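Local coordinates for protein carbon monoxide dehydrogenase (Thermococcus sp. AM4, PDB 6T7J) that probably catalyses the reversible oxidation of carbon monoxide to carbon dioxide at a metal-sulfur cluster, with other iron-sulfur clusters carrying the electrons toward ferredoxin, at residues H267-I272 / D340-M345; M233-S238 / C522-R527; G577-V582 / V606-V611. All blocks are in the same frame, centred on the assembly; numbering follows the deposited sequence.

Interaction 1 of 3, residues H267-I272 / D340-M345. With MSK (Broken Fe4S4 cluster), chain F.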
ATOM      1  N   HIS A 267      22.282   1.071  13.226  1.00 48.63           N
ATOM      2  CA  HIS A 267      20.963   0.500  13.456  1.00 56.28           C
ATOM      3  C   HIS A 267      20.118   0.701  12.206  1.00 52.65           C
ATOM      4  O   HIS A 267      20.120   1.789  11.624  1.00 52.00           O
ATOM      5  CB  HIS A 267      20.313   1.163  14.678  1.00 49.01           C
ATOM      6  CG  HIS A 267      18.957   0.632  15.021  1.00 52.14           C
ATOM      7  ND1 HIS A 267      18.516  -0.612  14.624  1.00 53.40           N
ATOM      8  CD2 HIS A 267      17.947   1.177  15.741  1.00 48.05           C
ATOM      9  CE1 HIS A 267      17.291  -0.807  15.078  1.00 50.86           C
ATOM     10  NE2 HIS A 267      16.923   0.264  15.759  1.00 56.20           N
ATOM     11  N   GLY A 268      19.414  -0.344  11.782  1.00 54.93           N
ATOM     12  CA  GLY A 268      18.619  -0.239  10.575  1.00 52.39           C
ATOM     13  C   GLY A 268      18.674  -1.466   9.689  1.00 57.53           C
ATOM     14  O   GLY A 268      18.532  -2.588  10.184  1.00 58.03           O
ATOM     15  N   HIS A 269      18.886  -1.282   8.383  1.00 57.00           N
ATOM     16  CA  HIS A 269      18.729  -2.406   7.465  1.00 54.04           C
ATOM     17  C   HIS A 269      19.655  -2.381   6.250  1.00 59.28           C
ATOM     18  O   HIS A 269      20.175  -3.428   5.855  1.00 58.84           O
ATOM     19  CB  HIS A 269      17.273  -2.482   7.000  1.00 52.59           C
ATOM     20  CG  HIS A 269      16.386  -3.233   7.942  1.00 55.14           C
ATOM     21  ND1 HIS A 269      15.968  -2.710   9.147  1.00 54.93           N
ATOM     22  CD2 HIS A 269      15.852  -4.475   7.866  1.00 54.02           C
ATOM     23  CE1 HIS A 269      15.210  -3.594   9.770  1.00 55.25           C
ATOM     24  NE2 HIS A 269      15.124  -4.674   9.014  1.00 54.64           N
ATOM     25  N   ASN A 270      19.863  -1.216   5.636  1.00 61.78           N
ATOM     26  CA  ASN A 270      20.608  -1.159   4.381  1.00 53.19           C
ATOM     27  C   ASN A 270      22.105  -1.077   4.654  1.00 54.87           C
ATOM     28  O   ASN A 270      22.551  -0.127   5.310  1.00 61.45           O
ATOM     29  CB  ASN A 270      20.169   0.027   3.542  1.00 57.34           C
ATOM     30  CG  ASN A 270      20.373  -0.212   2.062  1.00 58.27           C
ATOM     31  OD1 ASN A 270      21.353  -0.834   1.661  1.00 59.53           O
ATOM     32  ND2 ASN A 270      19.445   0.266   1.243  1.00 60.07           N
ATOM     33  N   PRO A 271      22.911  -2.028   4.164  1.00 59.90           N
ATOM     34  CA  PRO A 271      24.355  -1.993   4.437  1.00 54.57           C
ATOM     35  C   PRO A 271      25.135  -0.991   3.603  1.00 55.32           C
ATOM     36  O   PRO A 271      26.326  -0.788   3.884  1.00 54.56           O
ATOM     37  CB  PRO A 271      24.798  -3.426   4.117  1.00 53.79           C
ATOM     38  CG  PRO A 271      23.839  -3.877   3.072  1.00 53.21           C
ATOM     39  CD  PRO A 271      22.517  -3.237   3.418  1.00 57.21           C
ATOM     40  N   ILE A 272      24.510  -0.361   2.598  1.00 58.01           N
ATOM     41  CA  ILE A 272      25.190   0.666   1.808  1.00 52.02           C
ATOM     42  C   ILE A 272      25.780   1.725   2.726  1.00 51.29           C
ATOM     43  O   ILE A 272      26.859   2.273   2.465  1.00 54.86           O
ATOM     44  CB  ILE A 272      24.223   1.298   0.784  1.00 53.92           C
ATOM     45  CG1 ILE A 272      23.508   0.248  -0.075  1.00 54.18           C
ATOM     46  CG2 ILE A 272      24.955   2.294  -0.110  1.00 60.57           C
ATOM     47  CD1 ILE A 272      24.323  -0.964  -0.444  1.00 58.35           C
ATOM     48  N   ASP A 340      19.059   4.234   9.264  1.00 51.25           N
ATOM     49  CA  ASP A 340      18.536   4.517   7.931  1.00 50.34           C
ATOM     50  C   ASP A 340      17.017   4.370   7.922  1.00 49.16           C
ATOM     51  O   ASP A 340      16.304   5.376   7.961  1.00 57.61           O
ATOM     52  CB  ASP A 340      19.191   3.621   6.870  1.00 44.31           C
ATOM     53  CG  ASP A 340      19.318   2.172   7.308  1.00 52.64           C
ATOM     54  OD1 ASP A 340      18.565   1.745   8.205  1.00 51.47           O
ATOM     55  OD2 ASP A 340      20.168   1.454   6.736  1.00 54.72           O
ATOM     56  N   TYR A 341      16.504   3.139   7.885  1.00 50.12           N
ATOM     57  CA  TYR A 341      15.061   2.944   7.956  1.00 51.29           C
ATOM     58  C   TYR A 341      14.746   1.545   8.474  1.00 50.31           C
ATOM     59  O   TYR A 341      15.627   0.693   8.611  1.00 47.43           O
ATOM     60  CB  TYR A 341      14.385   3.191   6.598  1.00 51.36           C
ATOM     61  CG  TYR A 341      15.040   2.552   5.388  1.00 54.18           C
ATOM     62  CD1 TYR A 341      15.351   1.198   5.362  1.00 52.78           C
ATOM     63  CD2 TYR A 341      15.313   3.307   4.253  1.00 52.15           C
ATOM     64  CE1 TYR A 341      15.935   0.620   4.249  1.00 51.70           C
ATOM     65  CE2 TYR A 341      15.895   2.738   3.137  1.00 50.42           C
ATOM     66  CZ  TYR A 341      16.204   1.396   3.140  1.00 50.19           C
ATOM     67  OH  TYR A 341      16.784   0.832   2.028  1.00 53.10           O
ATOM     68  N   GLN A 342      13.457   1.340   8.771  1.00 53.77           N
ATOM     69  CA  GLN A 342      12.862   0.069   9.182  1.00 49.00           C
ATOM     70  C   GLN A 342      13.218  -0.312  10.616  1.00 47.60           C
ATOM     71  O   GLN A 342      14.392  -0.498  10.953  1.00 49.03           O
ATOM     72  CB  GLN A 342      13.249  -1.052   8.213  1.00 48.49           C
ATOM     73  CG  GLN A 342      12.590  -0.924   6.850  1.00 45.94           C
ATOM     74  CD  GLN A 342      13.116  -1.929   5.852  1.00 51.26           C
ATOM     75  OE1 GLN A 342      13.512  -3.035   6.220  1.00 51.24           O
ATOM     76  NE2 GLN A 342      13.130  -1.549   4.578  1.00 49.48           N
ATOM     77  N   CYS A 343      12.186  -0.418  11.459  1.00 49.11           N
ATOM     78  CA  CYS A 343      12.294  -0.855  12.854  1.00 49.25           C
ATOM     79  C   CYS A 343      13.168   0.078  13.690  1.00 49.34           C
ATOM     80  O   CYS A 343      13.745  -0.336  14.699  1.00 49.93           O
ATOM     81  CB  CYS A 343      12.803  -2.297  12.953  1.00 47.37           C
ATOM     82  SG  CYS A 343      11.840  -3.504  12.009  1.00 46.56           S
ATOM     83  N   ILE A 344      13.267   1.341  13.285  1.00 48.94           N
ATOM     84  CA  ILE A 344      13.885   2.377  14.105  1.00 46.14           C
ATOM     85  C   ILE A 344      12.779   2.967  14.972  1.00 47.54           C
ATOM     86  O   ILE A 344      11.971   3.768  14.502  1.00 48.32           O
ATOM     87  CB  ILE A 344      14.564   3.454  13.258  1.00 43.32           C
ATOM     88  CG1 ILE A 344      15.429   2.826  12.162  1.00 48.68           C
ATOM     89  CG2 ILE A 344      15.380   4.381  14.148  1.00 43.19           C
ATOM     90  CD1 ILE A 344      16.560   1.971  12.687  1.00 55.82           C
ATOM     91  N   MET A 345      12.735   2.560  16.236  1.00 43.49           N
ATOM     92  CA  MET A 345      11.759   3.105  17.169  1.00 45.14           C
ATOM     93  C   MET A 345      11.906   4.619  17.234  1.00 46.43           C
ATOM     94  O   MET A 345      13.006   5.110  17.520  1.00 51.05           O
ATOM     95  CB  MET A 345      11.951   2.518  18.566  1.00 46.91           C
ATOM     96  CG  MET A 345      11.551   1.064  18.719  1.00 46.97           C
ATOM     97  SD  MET A 345      11.618   0.563  20.452  1.00 46.97           S
ATOM     98  CE  MET A 345      11.418  -1.212  20.310  1.00 48.64           C
TER
HETATM   99  S1  MSK F 703      15.141  -5.907  12.216  0.82 53.76           S
HETATM  100  S3  MSK F 703      12.064  -6.956  10.994  1.00 60.52           S
HETATM  101  S4  MSK F 703      12.445  -6.455  14.367  0.64 51.58           S
HETATM  102  S5  MSK F 703      14.105  -8.896  12.577  1.00 55.01           S
HETATM  103 FE1  MSK F 703      15.265  -6.594  10.067  0.87 63.68          FE
HETATM  104 FE2  MSK F 703      14.408  -7.307  13.924  0.62 47.25          FE
HETATM  105 FE3  MSK F 703      11.953  -8.025  12.942  0.55 48.47          FE
HETATM  106 FE4  MSK F 703      12.916  -5.537  12.481  0.75 48.49          FE
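H269 and C343 lie side by side at the broken cluster C, and each holds a different iron. H269 NE2 binds FE1 at 2.2 Å, where C305 is a further ligand, while C343 SG binds FE4 at 2.4 Å. Q342 lies against the imidazole of H269. Its CB sits over one face, 3.7 Å from the ring centroid, and its OE1 is above the same ring near the rim at CD2. The amide is turned 49° from the ring plane, which rules out a flat stack, and OE1 accepts a hydrogen bond from K559, another residue of the cluster pocket.

The second shell fixes the backbone of the histidine ligand. With CG set between its own backbone N and carbonyl carbon (chi1 43°), D340 spreads its carboxylate under two successive amides: OD1 takes H269 N through its syn lone pair at 3.0 Å, and OD2 takes N270 N at 2.9 Å, out of the carboxylate plane. G268 leaves room for OD1, which a side chain there would strike. Beyond it, N270 ND2 donates to Y341 OH at 2.8 Å, and that hydroxyl also bonds D106. I344 CD1 stands 3.4 Å above the centre of the H267 ring, a CH-pi contact. An alanine in place of D340 would leave the H269 and N270 amides without this acceptor and would probably let the loop bearing the FE1 ligand shift.

The chemistry thus divides into layers: soft sulfur and imidazole nitrogen hold iron, while one buried carboxylate, satisfied by backbone N-H groups, positions the imidazole ligand.

Interaction 2 of 3, residues M233-S238 / C522-R527. With MSK (Broken Fe4S4 cluster), chain F.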
ATOM      1  N   MET A 233      17.000 -10.151  -4.712  1.00 46.60           N
ATOM      2  CA  MET A 233      17.878  -9.164  -5.330  1.00 46.93           C
ATOM      3  C   MET A 233      18.701  -8.432  -4.283  1.00 48.52           C
ATOM      4  O   MET A 233      19.900  -8.201  -4.478  1.00 45.50           O
ATOM      5  CB  MET A 233      17.062  -8.162  -6.142  1.00 45.50           C
ATOM      6  CG  MET A 233      16.669  -8.626  -7.533  1.00 52.63           C
ATOM      7  SD  MET A 233      15.614  -7.413  -8.352  1.00 56.67           S
ATOM      8  CE  MET A 233      15.738  -6.054  -7.203  1.00 50.76           C
ATOM      9  N   ALA A 234      18.071  -8.047  -3.172  1.00 46.30           N
ATOM     10  CA  ALA A 234      18.801  -7.380  -2.101  1.00 51.69           C
ATOM     11  C   ALA A 234      19.986  -8.223  -1.647  1.00 53.90           C
ATOM     12  O   ALA A 234      21.121  -7.737  -1.585  1.00 53.28           O
ATOM     13  CB  ALA A 234      17.864  -7.086  -0.928  1.00 51.29           C
ATOM     14  N   THR A 235      19.740  -9.504  -1.359  1.00 50.62           N
ATOM     15  CA  THR A 235      20.808 -10.377  -0.876  1.00 51.47           C
ATOM     16  C   THR A 235      21.895 -10.563  -1.930  1.00 53.74           C
ATOM     17  O   THR A 235      23.092 -10.420  -1.640  1.00 47.00           O
ATOM     18  CB  THR A 235      20.228 -11.730  -0.457  1.00 51.27           C
ATOM     19  OG1 THR A 235      19.378 -11.558   0.684  1.00 47.72           O
ATOM     20  CG2 THR A 235      21.345 -12.709  -0.111  1.00 46.08           C
ATOM     21  N   TYR A 236      21.496 -10.885  -3.165  1.00 50.59           N
ATOM     22  CA  TYR A 236      22.476 -11.164  -4.211  1.00 48.23           C
ATOM     23  C   TYR A 236      23.332  -9.941  -4.511  1.00 48.86           C
ATOM     24  O   TYR A 236      24.555 -10.054  -4.665  1.00 50.72           O
ATOM     25  CB  TYR A 236      21.769 -11.649  -5.477  1.00 55.89           C
ATOM     26  CG  TYR A 236      21.866 -13.143  -5.705  1.00 55.98           C
ATOM     27  CD1 TYR A 236      22.884 -13.682  -6.480  1.00 55.33           C
ATOM     28  CD2 TYR A 236      20.934 -14.014  -5.149  1.00 56.91           C
ATOM     29  CE1 TYR A 236      22.977 -15.047  -6.694  1.00 56.82           C
ATOM     30  CE2 TYR A 236      21.019 -15.381  -5.358  1.00 55.48           C
ATOM     31  CZ  TYR A 236      22.042 -15.892  -6.131  1.00 54.91           C
ATOM     32  OH  TYR A 236      22.132 -17.249  -6.345  1.00 57.79           O
ATOM     33  N   LEU A 237      22.718  -8.757  -4.576  1.00 52.91           N
ATOM     34  CA  LEU A 237      23.478  -7.552  -4.882  1.00 46.88           C
ATOM     35  C   LEU A 237      24.335  -7.107  -3.705  1.00 48.38           C
ATOM     36  O   LEU A 237      25.440  -6.593  -3.912  1.00 48.59           O
ATOM     37  CB  LEU A 237      22.536  -6.431  -5.312  1.00 38.04           C
ATOM     38  CG  LEU A 237      21.907  -6.621  -6.694  1.00 43.12           C
ATOM     39  CD1 LEU A 237      21.172  -5.371  -7.109  1.00 41.42           C
ATOM     40  CD2 LEU A 237      22.958  -6.987  -7.726  1.00 46.48           C
ATOM     41  N   SER A 238      23.859  -7.295  -2.470  1.00 50.50           N
ATOM     42  CA  SER A 238      24.704  -7.003  -1.317  1.00 49.66           C
ATOM     43  C   SER A 238      25.928  -7.907  -1.302  1.00 53.72           C
ATOM     44  O   SER A 238      27.031  -7.463  -0.962  1.00 53.78           O
ATOM     45  CB  SER A 238      23.904  -7.156  -0.025  1.00 46.93           C
ATOM     46  OG  SER A 238      22.635  -6.539  -0.136  1.00 54.09           O
ATOM     47  N   CYS A 522      17.170 -10.009   7.489  1.00 50.77           N
ATOM     48  CA  CYS A 522      15.793 -10.341   7.132  1.00 50.34           C
ATOM     49  C   CYS A 522      15.644 -10.589   5.637  1.00 49.79           C
ATOM     50  O   CYS A 522      14.878 -11.468   5.226  1.00 46.58           O
ATOM     51  CB  CYS A 522      14.849  -9.227   7.584  1.00 51.22           C
ATOM     52  SG  CYS A 522      14.112  -9.493   9.209  1.00 71.90           S
ATOM     53  N   VAL A 523      16.351  -9.820   4.805  1.00 46.56           N
ATOM     54  CA  VAL A 523      16.328 -10.110   3.376  1.00 48.16           C
ATOM     55  C   VAL A 523      17.085 -11.400   3.089  1.00 48.71           C
ATOM     56  O   VAL A 523      16.771 -12.116   2.126  1.00 51.63           O
ATOM     57  CB  VAL A 523      16.890  -8.925   2.569  1.00 51.74           C
ATOM     58  CG1 VAL A 523      15.904  -7.759   2.583  1.00 48.60           C
ATOM     59  CG2 VAL A 523      18.245  -8.501   3.110  1.00 43.69           C
ATOM     60  N   ASP A 524      18.064 -11.738   3.928  1.00 43.92           N
ATOM     61  CA  ASP A 524      18.822 -12.970   3.752  1.00 51.35           C
ATOM     62  C   ASP A 524      18.010 -14.217   4.061  1.00 51.55           C
ATOM     63  O   ASP A 524      18.552 -15.323   3.946  1.00 44.25           O
ATOM     64  CB  ASP A 524      20.083 -12.942   4.615  1.00 50.78           C
ATOM     65  CG  ASP A 524      21.179 -12.097   4.005  1.00 52.39           C
ATOM     66  OD1 ASP A 524      20.937 -11.500   2.934  1.00 54.97           O
ATOM     67  OD2 ASP A 524      22.279 -12.029   4.593  1.00 50.78           O
ATOM     68  N   CYS A 525      16.740 -14.083   4.454  1.00 49.00           N
ATOM     69  CA  CYS A 525      15.857 -15.243   4.411  1.00 44.55           C
ATOM     70  C   CYS A 525      15.780 -15.809   3.002  1.00 48.37           C
ATOM     71  O   CYS A 525      15.503 -17.002   2.831  1.00 42.30           O
ATOM     72  CB  CYS A 525      14.457 -14.884   4.907  1.00 39.29           C
ATOM     73  SG  CYS A 525      14.368 -14.342   6.616  1.00 57.14           S
ATOM     74  N   SER A 526      16.024 -14.971   1.984  1.00 49.56           N
ATOM     75  CA  SER A 526      16.133 -15.482   0.621  1.00 47.41           C
ATOM     76  C   SER A 526      17.156 -16.609   0.542  1.00 40.79           C
ATOM     77  O   SER A 526      16.947 -17.598  -0.171  1.00 48.80           O
ATOM     78  CB  SER A 526      16.497 -14.348  -0.343  1.00 44.82           C
ATOM     79  OG  SER A 526      17.676 -13.674   0.066  1.00 47.71           O
ATOM     80  N   ARG A 527      18.257 -16.487   1.294  1.00 42.55           N
ATOM     81  CA  ARG A 527      19.244 -17.562   1.368  1.00 51.98           C
ATOM     82  C   ARG A 527      18.585 -18.883   1.735  1.00 50.43           C
ATOM     83  O   ARG A 527      18.828 -19.915   1.096  1.00 49.38           O
ATOM     84  CB  ARG A 527      20.330 -17.217   2.388  1.00 43.22           C
ATOM     85  CG  ARG A 527      21.167 -15.999   2.054  1.00 44.88           C
ATOM     86  CD  ARG A 527      22.482 -16.038   2.816  1.00 51.67           C
ATOM     87  NE  ARG A 527      23.021 -14.707   3.072  1.00 54.58           N
ATOM     88  CZ  ARG A 527      23.843 -14.065   2.250  1.00 50.29           C
ATOM     89  NH1 ARG A 527      24.223 -14.634   1.113  1.00 48.63           N
ATOM     90  NH2 ARG A 527      24.283 -12.854   2.564  1.00 48.59           N
TER
HETATM   91  S1  MSK F 703      15.141  -5.907  12.216  0.82 53.76           S
HETATM   92  S3  MSK F 703      12.064  -6.956  10.994  1.00 60.52           S
HETATM   93  S4  MSK F 703      12.445  -6.455  14.367  0.64 51.58           S
HETATM   94  S5  MSK F 703      14.105  -8.896  12.577  1.00 55.01           S
HETATM   95 FE1  MSK F 703      15.265  -6.594  10.067  0.87 63.68          FE
HETATM   96 FE2  MSK F 703      14.408  -7.307  13.924  0.62 47.25          FE
HETATM   97 FE3  MSK F 703      11.953  -8.025  12.942  0.55 48.47          FE
HETATM   98 FE4  MSK F 703      12.916  -5.537  12.481  0.75 48.49          FE
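T235 presents two branches to segment 522-527: with chi1 at -66°, OG1 lies beside its backbone N and points at D524 and S526, while the methyl CG2 is sent over R527. S526 answers with its OG between backbone N and carbonyl carbon (chi1 55°), which folds the hydroxyl back over the turn.

D524 OD1 accepts from T235 OG1 at 2.7 Å through its anti lone pair, the one away from the other carboxylate oxygen. S526 OG lies 2.8 Å from T235 OG1, and itself donates to V523 O at 2.7 Å. As S526 N also bonds V523 O, this carbonyl is gripped twice by one residue. The other carboxylate oxygen, D524 OD2, forms a salt bridge with R527 NH2 at 3.0 Å, reached from above the carboxylate plane. T235 CG2 rests over the centre of the guanidinium face, 3.6 Å from its plane, and NH1 of the same group pairs with D239, so two carboxylates probably balance the arginine's charge. On the other flank A234 CB touches V523 CB at 4.1 Å, a lighter apolar contact.

Every touching residue is buried; the threonine hydroxyl is met by D524, the serine by V523 O and D524 OD2 by R527. C522 opens the type I turn that ends at C525 and leads into helix 525-538. Its SG is 3.2 Å from FE1, longer than an ordinary iron-thiolate bond, in keeping with the broken cluster. The contact joins long helix 212-242 to the first turn of a helix that follows a cysteine of the pocket for the nickel-free C-cluster of a CO dehydrogenase.

Interaction 3 of 3, residues G577-V582 / V606-V611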
ATOM      1  N   GLY A 577       4.825 -17.667  16.471  1.00 45.37           N
ATOM      2  CA  GLY A 577       4.810 -17.642  17.920  1.00 47.64           C
ATOM      3  C   GLY A 577       4.033 -16.465  18.470  1.00 45.45           C
ATOM      4  O   GLY A 577       3.811 -16.364  19.679  1.00 48.49           O
ATOM      5  N   VAL A 578       3.630 -15.560  17.584  1.00 42.55           N
ATOM      6  CA  VAL A 578       2.734 -14.458  17.915  1.00 39.71           C
ATOM      7  C   VAL A 578       1.487 -14.616  17.057  1.00 45.62           C
ATOM      8  O   VAL A 578       1.588 -14.875  15.852  1.00 45.55           O
ATOM      9  CB  VAL A 578       3.401 -13.087  17.686  1.00 47.83           C
ATOM     10  CG1 VAL A 578       2.390 -11.961  17.841  1.00 42.77           C
ATOM     11  CG2 VAL A 578       4.564 -12.896  18.650  1.00 47.02           C
ATOM     12  N   VAL A 579       0.321 -14.480  17.677  1.00 44.08           N
ATOM     13  CA  VAL A 579      -0.951 -14.734  17.002  1.00 48.38           C
ATOM     14  C   VAL A 579      -1.241 -13.609  16.017  1.00 47.72           C
ATOM     15  O   VAL A 579      -1.385 -12.449  16.427  1.00 51.31           O
ATOM     16  CB  VAL A 579      -2.098 -14.885  18.014  1.00 46.66           C
ATOM     17  CG1 VAL A 579      -3.379 -15.278  17.301  1.00 45.89           C
ATOM     18  CG2 VAL A 579      -1.737 -15.911  19.080  1.00 39.45           C
ATOM     19  N   PRO A 580      -1.331 -13.900  14.716  1.00 49.83           N
ATOM     20  CA  PRO A 580      -1.698 -12.853  13.764  1.00 49.69           C
ATOM     21  C   PRO A 580      -3.105 -12.379  14.011  1.00 54.86           C
ATOM     22  O   PRO A 580      -3.957 -13.128  14.537  1.00 53.75           O
ATOM     23  CB  PRO A 580      -1.571 -13.559  12.400  1.00 46.81           C
ATOM     24  CG  PRO A 580      -1.722 -15.007  12.707  1.00 47.96           C
ATOM     25  CD  PRO A 580      -1.110 -15.200  14.063  1.00 46.19           C
ATOM     26  N   PRO A 581      -3.433 -11.132  13.657  1.00 55.28           N
ATOM     27  CA  PRO A 581      -4.779 -10.590  13.923  1.00 50.19           C
ATOM     28  C   PRO A 581      -5.818 -11.130  12.945  1.00 49.86           C
ATOM     29  O   PRO A 581      -6.390 -10.412  12.119  1.00 50.75           O
ATOM     30  CB  PRO A 581      -4.558  -9.081  13.778  1.00 53.76           C
ATOM     31  CG  PRO A 581      -3.480  -8.973  12.746  1.00 44.72           C
ATOM     32  CD  PRO A 581      -2.568 -10.155  12.962  1.00 47.90           C
ATOM     33  N   VAL A 582      -6.084 -12.434  13.030  1.00 53.11           N
ATOM     34  CA  VAL A 582      -6.976 -13.083  12.074  1.00 49.49           C
ATOM     35  C   VAL A 582      -8.038 -13.917  12.778  1.00 47.12           C
ATOM     36  O   VAL A 582      -8.978 -14.403  12.138  1.00 51.40           O
ATOM     37  CB  VAL A 582      -6.189 -13.961  11.084  1.00 48.52           C
ATOM     38  CG1 VAL A 582      -5.212 -13.119  10.273  1.00 53.19           C
ATOM     39  CG2 VAL A 582      -5.474 -15.083  11.822  1.00 44.09           C
ATOM     40  N   VAL A 606      -0.188 -21.580  14.353  1.00 42.94           N
ATOM     41  CA  VAL A 606      -0.037 -20.609  15.430  1.00 48.65           C
ATOM     42  C   VAL A 606       0.132 -21.351  16.749  1.00 49.77           C
ATOM     43  O   VAL A 606      -0.702 -22.191  17.110  1.00 49.08           O
ATOM     44  CB  VAL A 606      -1.242 -19.654  15.488  1.00 44.46           C
ATOM     45  CG1 VAL A 606      -0.975 -18.527  16.474  1.00 43.59           C
ATOM     46  CG2 VAL A 606      -1.548 -19.103  14.102  1.00 45.99           C
ATOM     47  N   GLU A 607       1.210 -21.037  17.469  1.00 47.90           N
ATOM     48  CA  GLU A 607       1.457 -21.595  18.793  1.00 51.31           C
ATOM     49  C   GLU A 607       2.427 -20.713  19.569  1.00 50.72           C
ATOM     50  O   GLU A 607       3.640 -20.757  19.325  1.00 49.23           O
ATOM     51  CB  GLU A 607       2.008 -23.017  18.698  1.00 48.91           C
ATOM     52  CG  GLU A 607       2.238 -23.662  20.052  1.00 52.63           C
ATOM     53  CD  GLU A 607       1.106 -23.380  21.023  1.00 61.56           C
ATOM     54  OE1 GLU A 607       0.010 -23.952  20.842  1.00 63.81           O
ATOM     55  OE2 GLU A 607       1.310 -22.581  21.962  1.00 55.24           O
ATOM     56  N   PRO A 608       1.934 -19.906  20.514  1.00 51.05           N
ATOM     57  CA  PRO A 608       2.832 -19.022  21.274  1.00 55.27           C
ATOM     58  C   PRO A 608       3.767 -19.748  22.234  1.00 57.61           C
ATOM     59  O   PRO A 608       4.668 -19.100  22.786  1.00 58.12           O
ATOM     60  CB  PRO A 608       1.862 -18.107  22.037  1.00 49.41           C
ATOM     61  CG  PRO A 608       0.567 -18.206  21.288  1.00 47.02           C
ATOM     62  CD  PRO A 608       0.516 -19.605  20.766  1.00 51.13           C
ATOM     63  N   ASP A 609       3.592 -21.052  22.456  1.00 57.27           N
ATOM     64  CA  ASP A 609       4.465 -21.796  23.357  1.00 53.82           C
ATOM     65  C   ASP A 609       5.647 -22.360  22.580  1.00 53.13           C
ATOM     66  O   ASP A 609       5.436 -23.088  21.600  1.00 57.13           O
ATOM     67  CB  ASP A 609       3.706 -22.923  24.039  1.00 59.44           C
ATOM     68  CG  ASP A 609       4.472 -23.528  25.205  1.00 55.13           C
ATOM     69  OD1 ASP A 609       5.538 -24.138  24.976  1.00 54.03           O
ATOM     70  OD2 ASP A 609       4.006 -23.399  26.355  1.00 65.47           O
ATOM     71  N   PRO A 610       6.890 -22.071  22.978  1.00 54.61           N
ATOM     72  CA  PRO A 610       8.034 -22.575  22.197  1.00 51.78           C
ATOM     73  C   PRO A 610       8.189 -24.085  22.253  1.00 54.33           C
ATOM     74  O   PRO A 610       8.578 -24.693  21.250  1.00 49.75           O
ATOM     75  CB  PRO A 610       9.239 -21.858  22.827  1.00 48.44           C
ATOM     76  CG  PRO A 610       8.675 -20.809  23.723  1.00 47.25           C
ATOM     77  CD  PRO A 610       7.309 -21.240  24.116  1.00 54.15           C
ATOM     78  N   VAL A 611       7.900 -24.710  23.397  1.00 52.92           N
ATOM     79  CA  VAL A 611       8.076 -26.156  23.518  1.00 50.75           C
ATOM     80  C   VAL A 611       6.996 -26.897  22.736  1.00 54.18           C
ATOM     81  O   VAL A 611       7.277 -27.883  22.036  1.00 51.94           O
ATOM     82  CB  VAL A 611       8.088 -26.564  25.004  1.00 56.66           C
ATOM     83  CG1 VAL A 611       8.539 -28.010  25.158  1.00 51.88           C
ATOM     84  CG2 VAL A 611       8.987 -25.630  25.800  1.00 50.48           C
TER
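V606 overlaps V579 with one methyl and P580 with the other. Its CG1, anti to the backbone N (chi1 -172°), meets V579 CG2 at 3.8 Å, the two valines crossing at about a right angle. Its CG2 approaches P580 CD end-on at 3.9 Å. V579 CG2 is shared: it also touches P608 CG at 3.9 Å, so this one methyl fits between a valine and a proline of the facing segment.

Where the backbones come nearest, G577 and P608 run past each other with their CA atoms 4.1 Å apart. G577 O receives a CA-H...O contact from P608 CA at 3.3 Å, with an angle of 138° at the hydrogen, while G577 CA packs on E607 O. P608 brings no N-H to this junction, and conventional hydrogen bonds are made elsewhere. E607 O accepts from H575, and V578 O from W555, whose side chain also lies against P580. Within 606-611, E607 OE2 takes D609 N at 2.8 Å through its anti lone pair, and D609 OD1 makes a weak N-cap bond to V611 N.

The two segments leave neighbouring parallel strands, 574-576 and 604-606, which are joined by a beta-alpha-beta crossover through helices 586-595 and 597-600. V606 closes the outermost strand of its sheet within the chain, and the loop after it leads into helix 610-627. Between the segments the contact rests on valine methyls, proline rings and one C-H donor, so it depends on shape, with V579 and P608 at the exposed margin and G577 and P580 buried; beside it an E607-L576 backbone hydrogen bond joins the strand ends.

How the interactions relate
Interactions 1 and 2 converge on the same broken cluster from two directions. Their centres are 15 Å apart and their nearest atoms about 4 Å, without touching; each brings a ligand-pocket residue near FE1. Along the chain, interaction 1 is nested inside the loop closed by interaction 2. E309 of helix 304-314 packs on both P271 and V523, bridging them. Interaction 3 comes later, with its centre 26 Å from each of the others; G577 of this contact lies about 13 Å from the bound cluster. It lies at the 604-606 edge of the second parallel sheet, whereas 522-527 follows strand 516-518 at the opposite edge. Helix 81-115 packs against segments of all three, through N270, V523, and P581 with V582.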